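PDB 3C1Q: type II secretion system protein F from Vibrio cholerae, which probably forms part of the inner-membrane complex of the type II secretion system, which exports toxins and proteases from the periplasm. Local coordinates for residues Ala56-Gly61 / Ser65-Asp70; Glu33-Val38 / Thr49-Val54; Arg80-Ala85 / Leu96-Asp101. All blocks are in the same frame, centred on the assembly; numbering follows the deposited sequence.

Contact 1. Residues Ala56-Gly61 / Ser65-Asp70; sequences AKVTEG and SDSLGD
Lys57 lays its aliphatic chain over Ser67 and reaches on to Asp70. Its CB sits 3.3 Å from Ser67 OG, a van der Waals contact, since the hydroxyl of Ser67 is hydrogen-bonded to the carbonyl O of Thr63 one turn earlier. A bend about the CG-CD bond (chi3 77°) turns the end of the lysine to Asp70, where Lys57 CD lies 3.6 Å from Asp70 OD2. The two side chains approach from opposite directions. Lys57 NZ and Asp70 OD2 are 2.8 Å apart, a hydrogen-bonded salt bridge that uses the syn side of the oxygen, with the nitrogen standing 25° out of the carboxylate plane. OD1 of Asp70 lies a full ångström farther from the same nitrogen, so one oxygen does the gripping.

A second acid is reached through solvent. Lys57 NZ donates to a water at 2.7 Å, and this water donates to Asp66 OD2, 3.2 Å away; the direct gap from NZ to that oxygen is too wide for a bond. The two nearby carboxylates would be expected to favour the charged form of Lys57, which also makes a cation-pi contact with Tyr62. On the inner side Val58 CG2 touches Ser67 OG at 4.2 Å, with Leu35 packed against the valine from helix 31-40.

Behind the lysine, helix 45-59 is brought to an end. Gly61 takes a positive phi (107°), and Thr59 OG1 shares the carbonyl O of Ala56 with Glu60 N. This is a Schellman motif at the C-terminal end of helix 45-59, followed by a short connection into helix 64-68, with a salt bridge spanning the two on the partly exposed side.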
ATOM      1  N   ALA B  56      -9.608 -14.409  12.311  1.00  9.56           N
ATOM      2  CA  ALA B  56     -10.222 -15.195  13.375  1.00  9.55           C
ATOM      3  C   ALA B  56      -9.372 -16.449  13.626  1.00  9.47           C
ATOM      4  O   ALA B  56      -9.006 -16.746  14.773  1.00  9.45           O
ATOM      5  CB  ALA B  56     -11.648 -15.550  13.015  1.00  9.74           C
ATOM      6  N   LYS B  57      -8.987 -17.138  12.556  1.00  8.39           N
ATOM      7  CA  LYS B  57      -8.202 -18.368  12.697  1.00  8.71           C
ATOM      8  C   LYS B  57      -6.830 -18.114  13.322  1.00  8.22           C
ATOM      9  O   LYS B  57      -6.374 -18.893  14.156  1.00  8.42           O
ATOM     10  CB  LYS B  57      -8.071 -19.092  11.356  1.00  8.59           C
ATOM     11  CG  LYS B  57      -9.374 -19.778  10.936  1.00 11.63           C
ATOM     12  CD  LYS B  57      -9.182 -20.673   9.740  1.00 15.25           C
ATOM     13  CE  LYS B  57      -8.531 -21.989  10.081  1.00 16.27           C
ATOM     14  NZ  LYS B  57      -8.777 -23.042   9.049  1.00 18.85           N
ATOM     15  N   VAL B  58      -6.184 -17.017  12.935  1.00  7.86           N
ATOM     16  CA  VAL B  58      -4.877 -16.667  13.487  1.00  7.31           C
ATOM     17  C   VAL B  58      -4.995 -16.409  14.992  1.00  7.27           C
ATOM     18  O   VAL B  58      -4.155 -16.862  15.764  1.00  7.39           O
ATOM     19  CB  VAL B  58      -4.281 -15.453  12.762  1.00  7.43           C
ATOM     20  CG1 VAL B  58      -3.135 -14.829  13.566  1.00  6.32           C
ATOM     21  CG2 VAL B  58      -3.823 -15.893  11.341  1.00  6.90           C
ATOM     22  N   THR B  59      -6.038 -15.700  15.408  1.00  7.87           N
ATOM     23  CA  THR B  59      -6.243 -15.441  16.847  1.00  8.67           C
ATOM     24  C   THR B  59      -6.515 -16.743  17.616  1.00  8.55           C
ATOM     25  O   THR B  59      -6.239 -16.820  18.818  1.00  8.22           O
ATOM     26  CB  THR B  59      -7.389 -14.439  17.095  1.00  9.48           C
ATOM     27  OG1 THR B  59      -8.652 -15.065  16.817  1.00 10.10           O
ATOM     28  CG2 THR B  59      -7.210 -13.187  16.224  1.00  8.49           C
ATOM     29  N   GLU B  60      -7.043 -17.756  16.928  1.00  8.06           N
ATOM     30  CA  GLU B  60      -7.315 -19.062  17.544  1.00  8.84           C
ATOM     31  C   GLU B  60      -6.089 -19.989  17.568  1.00  8.75           C
ATOM     32  O   GLU B  60      -6.140 -21.077  18.161  1.00  8.17           O
ATOM     33  CB  GLU B  60      -8.482 -19.746  16.833  1.00  9.07           C
ATOM     34  CG  GLU B  60      -9.814 -19.034  17.056  1.00 10.74           C
ATOM     35  CD  GLU B  60     -10.859 -19.331  15.990  1.00 16.26           C
ATOM     36  OE1 GLU B  60     -10.626 -20.204  15.113  1.00 19.37           O
ATOM     37  OE2 GLU B  60     -11.931 -18.679  16.014  1.00 19.94           O
ATOM     38  N   GLY B  61      -4.995 -19.552  16.941  1.00  8.91           N
ATOM     39  CA  GLY B  61      -3.713 -20.271  16.977  1.00  9.11           C
ATOM     40  C   GLY B  61      -3.300 -20.983  15.697  1.00  9.52           C
ATOM     41  O   GLY B  61      -2.222 -21.601  15.630  1.00 10.04           O
ATOM     42  N   SER B  65      -0.128 -19.289   7.157  1.00 11.10           N
ATOM     43  CA  SER B  65      -0.028 -20.231   6.029  1.00 11.15           C
ATOM     44  C   SER B  65      -1.129 -21.292   6.055  1.00 11.10           C
ATOM     45  O   SER B  65      -1.714 -21.615   5.015  1.00 10.17           O
ATOM     46  CB  SER B  65       1.356 -20.905   5.989  1.00 11.51           C
ATOM     47  OG  SER B  65       1.674 -21.553   7.207  1.00 12.26           O
ATOM     48  N   ASP B  66      -1.435 -21.834   7.233  1.00 10.80           N
ATOM     49  CA  ASP B  66      -2.464 -22.870   7.319  1.00 11.29           C
ATOM     50  C   ASP B  66      -3.841 -22.255   7.013  1.00 11.83           C
ATOM     51  O   ASP B  66      -4.638 -22.822   6.249  1.00 11.19           O
ATOM     52  CB  ASP B  66      -2.431 -23.526   8.711  1.00 11.38           C
ATOM     53  CG  ASP B  66      -3.326 -24.734   8.824  1.00 12.76           C
ATOM     54  OD1 ASP B  66      -3.448 -25.476   7.827  1.00 15.20           O
ATOM     55  OD2 ASP B  66      -3.878 -24.958   9.926  1.00 11.89           O
ATOM     56  N   SER B  67      -4.089 -21.081   7.584  1.00 11.60           N
ATOM     57  CA  SER B  67      -5.352 -20.350   7.374  1.00 12.26           C
ATOM     58  C   SER B  67      -5.582 -20.010   5.890  1.00 12.43           C
ATOM     59  O   SER B  67      -6.678 -20.200   5.372  1.00 12.19           O
ATOM     60  CB  SER B  67      -5.390 -19.088   8.227  1.00 12.67           C
ATOM     61  OG  SER B  67      -5.276 -19.382   9.621  1.00 11.96           O
ATOM     62  N   LEU B  68      -4.534 -19.556   5.203  1.00 11.99           N
ATOM     63  CA  LEU B  68      -4.657 -19.191   3.778  1.00 11.83           C
ATOM     64  C   LEU B  68      -5.039 -20.381   2.908  1.00 11.70           C
ATOM     65  O   LEU B  68      -5.519 -20.200   1.789  1.00 11.53           O
ATOM     66  CB  LEU B  68      -3.362 -18.583   3.259  1.00 12.32           C
ATOM     67  CG  LEU B  68      -2.887 -17.290   3.920  1.00 11.46           C
ATOM     68  CD1 LEU B  68      -1.579 -16.824   3.266  1.00 11.66           C
ATOM     69  CD2 LEU B  68      -3.948 -16.197   3.876  1.00 13.23           C
ATOM     70  N   GLY B  69      -4.798 -21.593   3.411  1.00 11.62           N
ATOM     71  CA  GLY B  69      -5.140 -22.812   2.706  1.00 12.02           C
ATOM     72  C   GLY B  69      -6.627 -23.031   2.513  1.00 12.67           C
ATOM     73  O   GLY B  69      -7.025 -23.855   1.694  1.00 13.23           O
ATOM     74  N   ASP B  70      -7.449 -22.313   3.276  1.00 13.09           N
ATOM     75  CA  ASP B  70      -8.892 -22.289   3.024  1.00 13.55           C
ATOM     76  C   ASP B  70      -9.286 -21.495   1.754  1.00 13.78           C
ATOM     77  O   ASP B  70     -10.435 -21.561   1.318  1.00 13.75           O
ATOM     78  CB  ASP B  70      -9.635 -21.762   4.254  1.00 14.26           C
ATOM     79  CG  ASP B  70      -9.523 -22.691   5.466  1.00 15.85           C
ATOM     80  OD1 ASP B  70      -9.024 -23.823   5.329  1.00 14.70           O
ATOM     81  OD2 ASP B  70      -9.923 -22.276   6.573  1.00 17.99           O
TER
HETATM   82  O   HOH W   1      -6.913 -25.027   8.982  1.00 31.58           O

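Contact 2. Residues Glu33-Val38 / Thr49-Val54; sequences ECLRAV and TMLVAV
Two consecutive helices, 31-40 and 45-59, form an antiparallel hairpin in this all-helical cytoplasmic domain, and Leu35, Val38, Leu51 and Val54 fill the seam between them. The short segments run at 164° to each other with their axes 8.7 Å apart. Leu35 and Leu51 mark the level where the backbones come nearest, their CA atoms 6.4 Å apart.

The tightest touch belongs to Val38 and Leu51: Val38 CG1 meets Leu51 CD1 at 3.5 Å, the two side chains meeting at a slant. Val38 CG1 lies anti to the backbone N (chi1 -176°), which turns this branch to the leucine methyl. Leu51 CD1 also rests 4.0 Å from Val38 C, fitting against main chain as well as side chain. Leu51 CD2 turns instead to Leu35 CD2, at 4.3 Å, so the fork of Leu51 serves both residues of the facing helix. Leu35 divides its own fork likewise, sending CD1 to Val54 CG1, 4.2 Å away, where the side chains cross at about a right angle.

All four residues are buried, and the side-chain contacts between them are all apolar. Gln20 of helix 11-26 touches Val38, while Leu64 and Ser67 of helix 64-68 press on Val54. Such apolar packing between two consecutive antiparallel helices is that of an alpha-helical hairpin, here part of a helical bundle.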
ATOM      1  N   GLU B  33      -3.602  -7.914  14.316  1.00  7.68           N
ATOM      2  CA  GLU B  33      -3.985  -6.500  14.206  1.00  7.90           C
ATOM      3  C   GLU B  33      -3.808  -6.051  12.758  1.00  7.59           C
ATOM      4  O   GLU B  33      -4.633  -5.286  12.210  1.00  7.48           O
ATOM      5  CB  GLU B  33      -3.141  -5.610  15.144  1.00  8.45           C
ATOM      6  CG  GLU B  33      -3.397  -5.757  16.657  1.00 10.97           C
ATOM      7  CD  GLU B  33      -2.478  -4.872  17.559  1.00 13.28           C
ATOM      8  OE1 GLU B  33      -1.969  -3.789  17.134  1.00 11.97           O
ATOM      9  OE2 GLU B  33      -2.276  -5.258  18.736  1.00 15.87           O
ATOM     10  N   CYS B  34      -2.723  -6.503  12.133  1.00  7.26           N
ATOM     11  CA  CYS B  34      -2.507  -6.237  10.707  1.00  8.07           C
ATOM     12  C   CYS B  34      -3.662  -6.739   9.847  1.00  8.62           C
ATOM     13  O   CYS B  34      -4.166  -6.025   8.970  1.00  8.77           O
ATOM     14  CB  CYS B  34      -1.212  -6.871  10.209  1.00  7.47           C
ATOM     15  SG  CYS B  34       0.279  -6.259  11.019  1.00  6.84           S
ATOM     16  N   LEU B  35      -4.063  -7.984  10.076  1.00  8.29           N
ATOM     17  CA  LEU B  35      -5.174  -8.588   9.317  1.00  8.25           C
ATOM     18  C   LEU B  35      -6.491  -7.844   9.524  1.00  8.67           C
ATOM     19  O   LEU B  35      -7.248  -7.658   8.577  1.00  9.27           O
ATOM     20  CB  LEU B  35      -5.326 -10.058   9.670  1.00  8.23           C
ATOM     21  CG  LEU B  35      -4.238 -10.995   9.129  1.00  8.31           C
ATOM     22  CD1 LEU B  35      -4.219 -12.322   9.882  1.00  8.27           C
ATOM     23  CD2 LEU B  35      -4.411 -11.240   7.618  1.00  8.40           C
ATOM     24  N   ARG B  36      -6.751  -7.406  10.752  1.00  9.18           N
ATOM     25  CA  ARG B  36      -7.931  -6.584  11.033  1.00 10.05           C
ATOM     26  C   ARG B  36      -7.948  -5.315  10.175  1.00  9.75           C
ATOM     27  O   ARG B  36      -8.953  -4.993   9.562  1.00 10.34           O
ATOM     28  CB  ARG B  36      -8.003  -6.206  12.507  1.00 10.37           C
ATOM     29  CG  ARG B  36      -9.283  -5.435  12.874  1.00 13.49           C
ATOM     30  CD  ARG B  36      -9.178  -4.736  14.198  1.00 18.77           C
ATOM     31  NE  ARG B  36      -9.480  -5.607  15.331  1.00 21.84           N
ATOM     32  CZ  ARG B  36     -10.642  -5.641  15.998  1.00 25.46           C
ATOM     33  NH1 ARG B  36     -11.675  -4.872  15.645  1.00 28.07           N
ATOM     34  NH2 ARG B  36     -10.789  -6.464  17.027  1.00 25.65           N
ATOM     35  N   ALA B  37      -6.835  -4.585  10.159  1.00  9.53           N
ATOM     36  CA  ALA B  37      -6.714  -3.371   9.374  1.00  9.17           C
ATOM     37  C   ALA B  37      -6.956  -3.620   7.889  1.00  9.13           C
ATOM     38  O   ALA B  37      -7.721  -2.880   7.257  1.00  8.79           O
ATOM     39  CB  ALA B  37      -5.320  -2.724   9.600  1.00  8.93           C
ATOM     40  N   VAL B  38      -6.339  -4.653   7.315  1.00  9.27           N
ATOM     41  CA  VAL B  38      -6.512  -4.900   5.874  1.00  9.64           C
ATOM     42  C   VAL B  38      -8.007  -5.209   5.571  1.00  9.65           C
ATOM     43  O   VAL B  38      -8.582  -4.691   4.593  1.00  9.90           O
ATOM     44  CB  VAL B  38      -5.546  -6.017   5.328  1.00  9.49           C
ATOM     45  CG1 VAL B  38      -5.691  -6.157   3.817  1.00  9.54           C
ATOM     46  CG2 VAL B  38      -4.081  -5.700   5.699  1.00  9.59           C
ATOM     47  N   THR B  49     -14.542 -10.467   3.980  1.00  8.85           N
ATOM     48  CA  THR B  49     -14.969 -11.706   4.624  1.00  8.25           C
ATOM     49  C   THR B  49     -13.819 -12.681   4.811  1.00  8.64           C
ATOM     50  O   THR B  49     -13.660 -13.283   5.878  1.00  8.62           O
ATOM     51  CB  THR B  49     -16.034 -12.380   3.750  1.00  7.71           C
ATOM     52  OG1 THR B  49     -17.176 -11.533   3.725  1.00  8.46           O
ATOM     53  CG2 THR B  49     -16.412 -13.730   4.297  1.00  7.71           C
HETATM   54  N   MSE B  50     -13.044 -12.853   3.749  1.00  9.10           N
HETATM   55  CA  MSE B  50     -11.909 -13.764   3.755  1.00  9.65           C
HETATM   56  C   MSE B  50     -10.901 -13.334   4.795  1.00 10.21           C
HETATM   57  O   MSE B  50     -10.452 -14.156   5.579  1.00 10.29           O
HETATM   58  CB  MSE B  50     -11.242 -13.785   2.381  1.00 10.56           C
HETATM   59  CG  MSE B  50      -9.948 -14.562   2.315  1.00 11.91           C
HETATM   60 SE   MSE B  50      -9.294 -14.563   0.478  1.00 13.83          SE
HETATM   61  CE  MSE B  50      -8.683 -12.693   0.377  1.00 13.83           C
ATOM     62  N   LEU B  51     -10.572 -12.047   4.821  1.00  9.64           N
ATOM     63  CA  LEU B  51      -9.562 -11.535   5.765  1.00 10.85           C
ATOM     64  C   LEU B  51     -10.018 -11.604   7.224  1.00 10.09           C
ATOM     65  O   LEU B  51      -9.222 -11.917   8.119  1.00 10.16           O
ATOM     66  CB  LEU B  51      -9.132 -10.126   5.373  1.00 11.17           C
ATOM     67  CG  LEU B  51      -8.338 -10.105   4.059  1.00 13.02           C
ATOM     68  CD1 LEU B  51      -8.136  -8.677   3.587  1.00 16.34           C
ATOM     69  CD2 LEU B  51      -7.008 -10.847   4.204  1.00 17.26           C
ATOM     70  N   VAL B  52     -11.299 -11.367   7.471  1.00 10.15           N
ATOM     71  CA  VAL B  52     -11.829 -11.482   8.823  1.00  9.74           C
ATOM     72  C   VAL B  52     -11.750 -12.947   9.274  1.00 10.25           C
ATOM     73  O   VAL B  52     -11.372 -13.237  10.418  1.00 11.03           O
ATOM     74  CB  VAL B  52     -13.273 -10.919   8.886  1.00 10.00           C
ATOM     75  CG1 VAL B  52     -13.972 -11.269  10.201  1.00  9.62           C
ATOM     76  CG2 VAL B  52     -13.242  -9.403   8.718  1.00  8.71           C
ATOM     77  N   ALA B  53     -12.081 -13.864   8.371  1.00 10.30           N
ATOM     78  CA  ALA B  53     -12.050 -15.290   8.665  1.00  9.79           C
ATOM     79  C   ALA B  53     -10.622 -15.758   8.945  1.00  9.54           C
ATOM     80  O   ALA B  53     -10.382 -16.490   9.887  1.00  9.91           O
ATOM     81  CB  ALA B  53     -12.672 -16.099   7.498  1.00  9.60           C
ATOM     82  N   VAL B  54      -9.681 -15.317   8.114  1.00  9.10           N
ATOM     83  CA  VAL B  54      -8.270 -15.626   8.316  1.00  8.75           C
ATOM     84  C   VAL B  54      -7.781 -15.053   9.653  1.00  9.14           C
ATOM     85  O   VAL B  54      -7.060 -15.735  10.410  1.00  8.58           O
ATOM     86  CB  VAL B  54      -7.420 -15.108   7.121  1.00  8.84           C
ATOM     87  CG1 VAL B  54      -5.923 -15.214   7.404  1.00  7.70           C
ATOM     88  CG2 VAL B  54      -7.770 -15.921   5.845  1.00  8.75           C
TER

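Contact 3. Residues Arg80-Ala85 / Leu96-Asp101; sequences RSMVAA and LERLAD. With CA (calcium ion), chain G.
Leu99 points from helix 92-121 at helix 77-89, with its CB directed across the gap and its CG set anti to the carbonyl carbon (chi1 -78°), which carries the fork to Met82 and Val83. CD1 makes the shortest contact, 3.7 Å from Val83 CG2, where the two side chains cross at about a right angle, and lies 4.1 Å from Met82 CB. CD2 lies beside it, also 4.1 Å from Met82 CB, so both methyls of the fork rest against the base of the selenomethionine. Thr18 of helix 11-26 touches Leu99 as well.

Beyond CB, Met82 folds back at chi2 and chi3 and carries its CE to the edge of the Arg98 guanidinium, near the plane of that group; at 4.5 Å from Arg98 NH2 this is a loose touch on the outer side. The segments belong to an antiparallel helical hairpin, their directions 158° apart. With axes 10.2 Å apart, they meet through side chains reaching from both helices.

Facing away from Met82 and Val83, the segment 96-101 presents Glu97 and Asp101 to a calcium ion. Glu97 binds through one oxygen, OE2 at 2.3 Å from the metal, whereas Asp101 chelates it with OD1 and OD2, both at 2.5 Å. One helical turn separates the two acids, which brings both carboxylates to a single ion. Three waters and Glu43 of the second subunit complete the sphere, so the metal bridges the dimer. Arg19 of helix 11-26 hydrogen-bonds Glu97 OE2 and Asp101 OD1, a second-shell partner that would offset the crowding of negative charge, and Gln26 holds the remaining oxygen of Glu97, OE1.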
ATOM      1  N   ARG B  80       1.519 -19.703  -0.317  1.00 10.46           N
ATOM      2  CA  ARG B  80       1.338 -20.286   1.008  1.00 11.11           C
ATOM      3  C   ARG B  80       2.615 -20.943   1.497  1.00 11.31           C
ATOM      4  O   ARG B  80       2.927 -20.898   2.696  1.00 11.62           O
ATOM      5  CB  ARG B  80       0.154 -21.261   1.005  1.00 11.12           C
ATOM      6  CG  ARG B  80      -1.133 -20.564   0.676  1.00 12.20           C
ATOM      7  CD  ARG B  80      -2.354 -21.420   0.821  1.00 14.92           C
ATOM      8  NE  ARG B  80      -2.518 -22.266  -0.339  1.00 18.47           N
ATOM      9  CZ  ARG B  80      -2.188 -23.541  -0.389  1.00 17.56           C
ATOM     10  NH1 ARG B  80      -1.717 -24.159   0.684  1.00 20.07           N
ATOM     11  NH2 ARG B  80      -2.361 -24.208  -1.513  1.00 17.93           N
ATOM     12  N   SER B  81       3.381 -21.506   0.560  1.00 11.29           N
ATOM     13  CA  SER B  81       4.683 -22.080   0.885  1.00 11.57           C
ATOM     14  C   SER B  81       5.660 -21.031   1.389  1.00 10.77           C
ATOM     15  O   SER B  81       6.371 -21.276   2.362  1.00 11.81           O
ATOM     16  CB  SER B  81       5.271 -22.792  -0.328  1.00 11.41           C
ATOM     17  OG  SER B  81       4.605 -24.023  -0.531  1.00 15.23           O
HETATM   18  N   MSE B  82       5.671 -19.871   0.737  1.00 10.51           N
HETATM   19  CA  MSE B  82       6.538 -18.758   1.132  1.00 10.37           C
HETATM   20  C   MSE B  82       6.179 -18.280   2.563  1.00 10.49           C
HETATM   21  O   MSE B  82       7.048 -18.126   3.412  1.00 11.03           O
HETATM   22  CB  MSE B  82       6.455 -17.600   0.104  1.00 10.19           C
HETATM   23  CG  MSE B  82       7.124 -17.861  -1.298  1.00 10.79           C
HETATM   24 SE   MSE B  82       8.925 -18.514  -1.132  1.00 13.48          SE
HETATM   25  CE  MSE B  82       9.685 -17.125   0.009  1.00 17.51           C
ATOM     26  N   VAL B  83       4.893 -18.077   2.823  1.00 10.05           N
ATOM     27  CA  VAL B  83       4.407 -17.677   4.145  1.00 10.09           C
ATOM     28  C   VAL B  83       4.834 -18.693   5.213  1.00  9.59           C
ATOM     29  O   VAL B  83       5.373 -18.316   6.261  1.00 10.06           O
ATOM     30  CB  VAL B  83       2.870 -17.497   4.154  1.00  9.86           C
ATOM     31  CG1 VAL B  83       2.371 -17.144   5.539  1.00 10.68           C
ATOM     32  CG2 VAL B  83       2.455 -16.395   3.155  1.00  8.40           C
ATOM     33  N   ALA B  84       4.589 -19.971   4.948  1.00 10.68           N
ATOM     34  CA  ALA B  84       5.046 -21.056   5.826  1.00 11.01           C
ATOM     35  C   ALA B  84       6.532 -20.956   6.145  1.00 11.52           C
ATOM     36  O   ALA B  84       6.918 -21.086   7.307  1.00 12.13           O
ATOM     37  CB  ALA B  84       4.744 -22.442   5.211  1.00 10.94           C
ATOM     38  N   ALA B  85       7.370 -20.758   5.124  1.00 11.85           N
ATOM     39  CA  ALA B  85       8.826 -20.637   5.354  1.00 11.68           C
ATOM     40  C   ALA B  85       9.130 -19.456   6.267  1.00 11.40           C
ATOM     41  O   ALA B  85       9.935 -19.580   7.177  1.00 11.79           O
ATOM     42  CB  ALA B  85       9.611 -20.523   4.013  1.00 12.07           C
ATOM     43  N   LEU B  96       6.839 -11.589   3.464  1.00  9.18           N
ATOM     44  CA  LEU B  96       5.688 -10.804   3.012  1.00  8.36           C
ATOM     45  C   LEU B  96       6.120  -9.678   2.077  1.00  8.67           C
ATOM     46  O   LEU B  96       5.462  -9.418   1.060  1.00  8.28           O
ATOM     47  CB  LEU B  96       4.859 -10.265   4.190  1.00  7.94           C
ATOM     48  CG  LEU B  96       4.006 -11.289   4.923  1.00  7.35           C
ATOM     49  CD1 LEU B  96       3.368 -10.657   6.144  1.00  5.52           C
ATOM     50  CD2 LEU B  96       2.934 -11.897   3.986  1.00  6.14           C
ATOM     51  N   GLU B  97       7.207  -9.000   2.413  1.00  8.39           N
ATOM     52  CA  GLU B  97       7.728  -7.938   1.541  1.00  9.08           C
ATOM     53  C   GLU B  97       7.990  -8.498   0.143  1.00  8.22           C
ATOM     54  O   GLU B  97       7.614  -7.887  -0.868  1.00  9.20           O
ATOM     55  CB  GLU B  97       9.016  -7.339   2.111  1.00  7.98           C
ATOM     56  CG  GLU B  97       9.634  -6.237   1.240  1.00  9.98           C
ATOM     57  CD  GLU B  97       8.675  -5.100   0.961  1.00  9.74           C
ATOM     58  OE1 GLU B  97       7.891  -4.722   1.884  1.00 10.53           O
ATOM     59  OE2 GLU B  97       8.698  -4.586  -0.185  1.00  8.59           O
ATOM     60  N   ARG B  98       8.664  -9.642   0.077  1.00  8.02           N
ATOM     61  CA  ARG B  98       8.955 -10.265  -1.224  1.00  8.14           C
ATOM     62  C   ARG B  98       7.686 -10.674  -1.961  1.00  7.73           C
ATOM     63  O   ARG B  98       7.603 -10.522  -3.193  1.00  7.54           O
ATOM     64  CB  ARG B  98       9.895 -11.444  -1.067  1.00  8.40           C
ATOM     65  CG  ARG B  98      11.320 -11.011  -0.706  1.00  9.64           C
ATOM     66  CD  ARG B  98      12.348 -12.032  -1.145  1.00 10.85           C
ATOM     67  NE  ARG B  98      12.338 -13.198  -0.278  1.00 12.92           N
ATOM     68  CZ  ARG B  98      12.849 -13.221   0.954  1.00 12.59           C
ATOM     69  NH1 ARG B  98      13.424 -12.140   1.482  1.00 15.16           N
ATOM     70  NH2 ARG B  98      12.794 -14.332   1.657  1.00 11.43           N
ATOM     71  N   LEU B  99       6.686 -11.169  -1.224  1.00  7.11           N
ATOM     72  CA  LEU B  99       5.410 -11.534  -1.848  1.00  6.85           C
ATOM     73  C   LEU B  99       4.691 -10.279  -2.382  1.00  6.58           C
ATOM     74  O   LEU B  99       4.108 -10.296  -3.458  1.00  6.43           O
ATOM     75  CB  LEU B  99       4.521 -12.262  -0.841  1.00  6.36           C
ATOM     76  CG  LEU B  99       4.894 -13.714  -0.611  1.00  5.84           C
ATOM     77  CD1 LEU B  99       4.254 -14.239   0.697  1.00  7.38           C
ATOM     78  CD2 LEU B  99       4.493 -14.597  -1.823  1.00  6.31           C
ATOM     79  N   ALA B 100       4.775  -9.187  -1.635  1.00  6.71           N
ATOM     80  CA  ALA B 100       4.209  -7.907  -2.057  1.00  6.88           C
ATOM     81  C   ALA B 100       4.883  -7.382  -3.337  1.00  7.26           C
ATOM     82  O   ALA B 100       4.198  -6.962  -4.309  1.00  6.91           O
ATOM     83  CB  ALA B 100       4.346  -6.880  -0.898  1.00  6.32           C
ATOM     84  N   ASP B 101       6.214  -7.407  -3.355  1.00  7.09           N
ATOM     85  CA  ASP B 101       6.991  -6.990  -4.521  1.00  7.28           C
ATOM     86  C   ASP B 101       6.624  -7.827  -5.719  1.00  7.71           C
ATOM     87  O   ASP B 101       6.446  -7.305  -6.820  1.00  7.62           O
ATOM     88  CB  ASP B 101       8.493  -7.125  -4.265  1.00  7.81           C
ATOM     89  CG  ASP B 101       9.041  -6.021  -3.377  1.00  7.62           C
ATOM     90  OD1 ASP B 101       8.437  -4.938  -3.307  1.00  8.77           O
ATOM     91  OD2 ASP B 101      10.112  -6.233  -2.796  1.00  9.25           O
TER
HETATM   92 CA    CA G   1      10.185  -3.929  -1.770  1.00 11.40          CA
HETATM   93  O   HOH W   2      11.102  -2.463  -0.018  1.00 13.88           O
HETATM   94  O   HOH W   3      12.234  -5.110  -0.996  1.00 15.82           O
HETATM   95  O   HOH W   4       8.821  -2.012  -2.128  1.00 11.60           O

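From the N terminus, helix 11-26 comes first and packs against both contact 2 and contact 3. Contact 2 closes the hairpin of helices 31-40 and 45-59; contact 1 then closes the tight turn from the end of helix 45-59 into helix 64-68; contact 3 closes the last hairpin, 77-89 with 92-121. The three loops follow in series, and none encloses another. Contacts 1 and 2 share helix 45-59 and touch directly, Leu68 packing on Val54. Contact 1 reaches contact 3 through Ser65 and Leu68 against helix 77-89. Contacts 2 and 3 stay about 7 Å apart at their nearest atoms, with helix 64-68 joining the two hairpins.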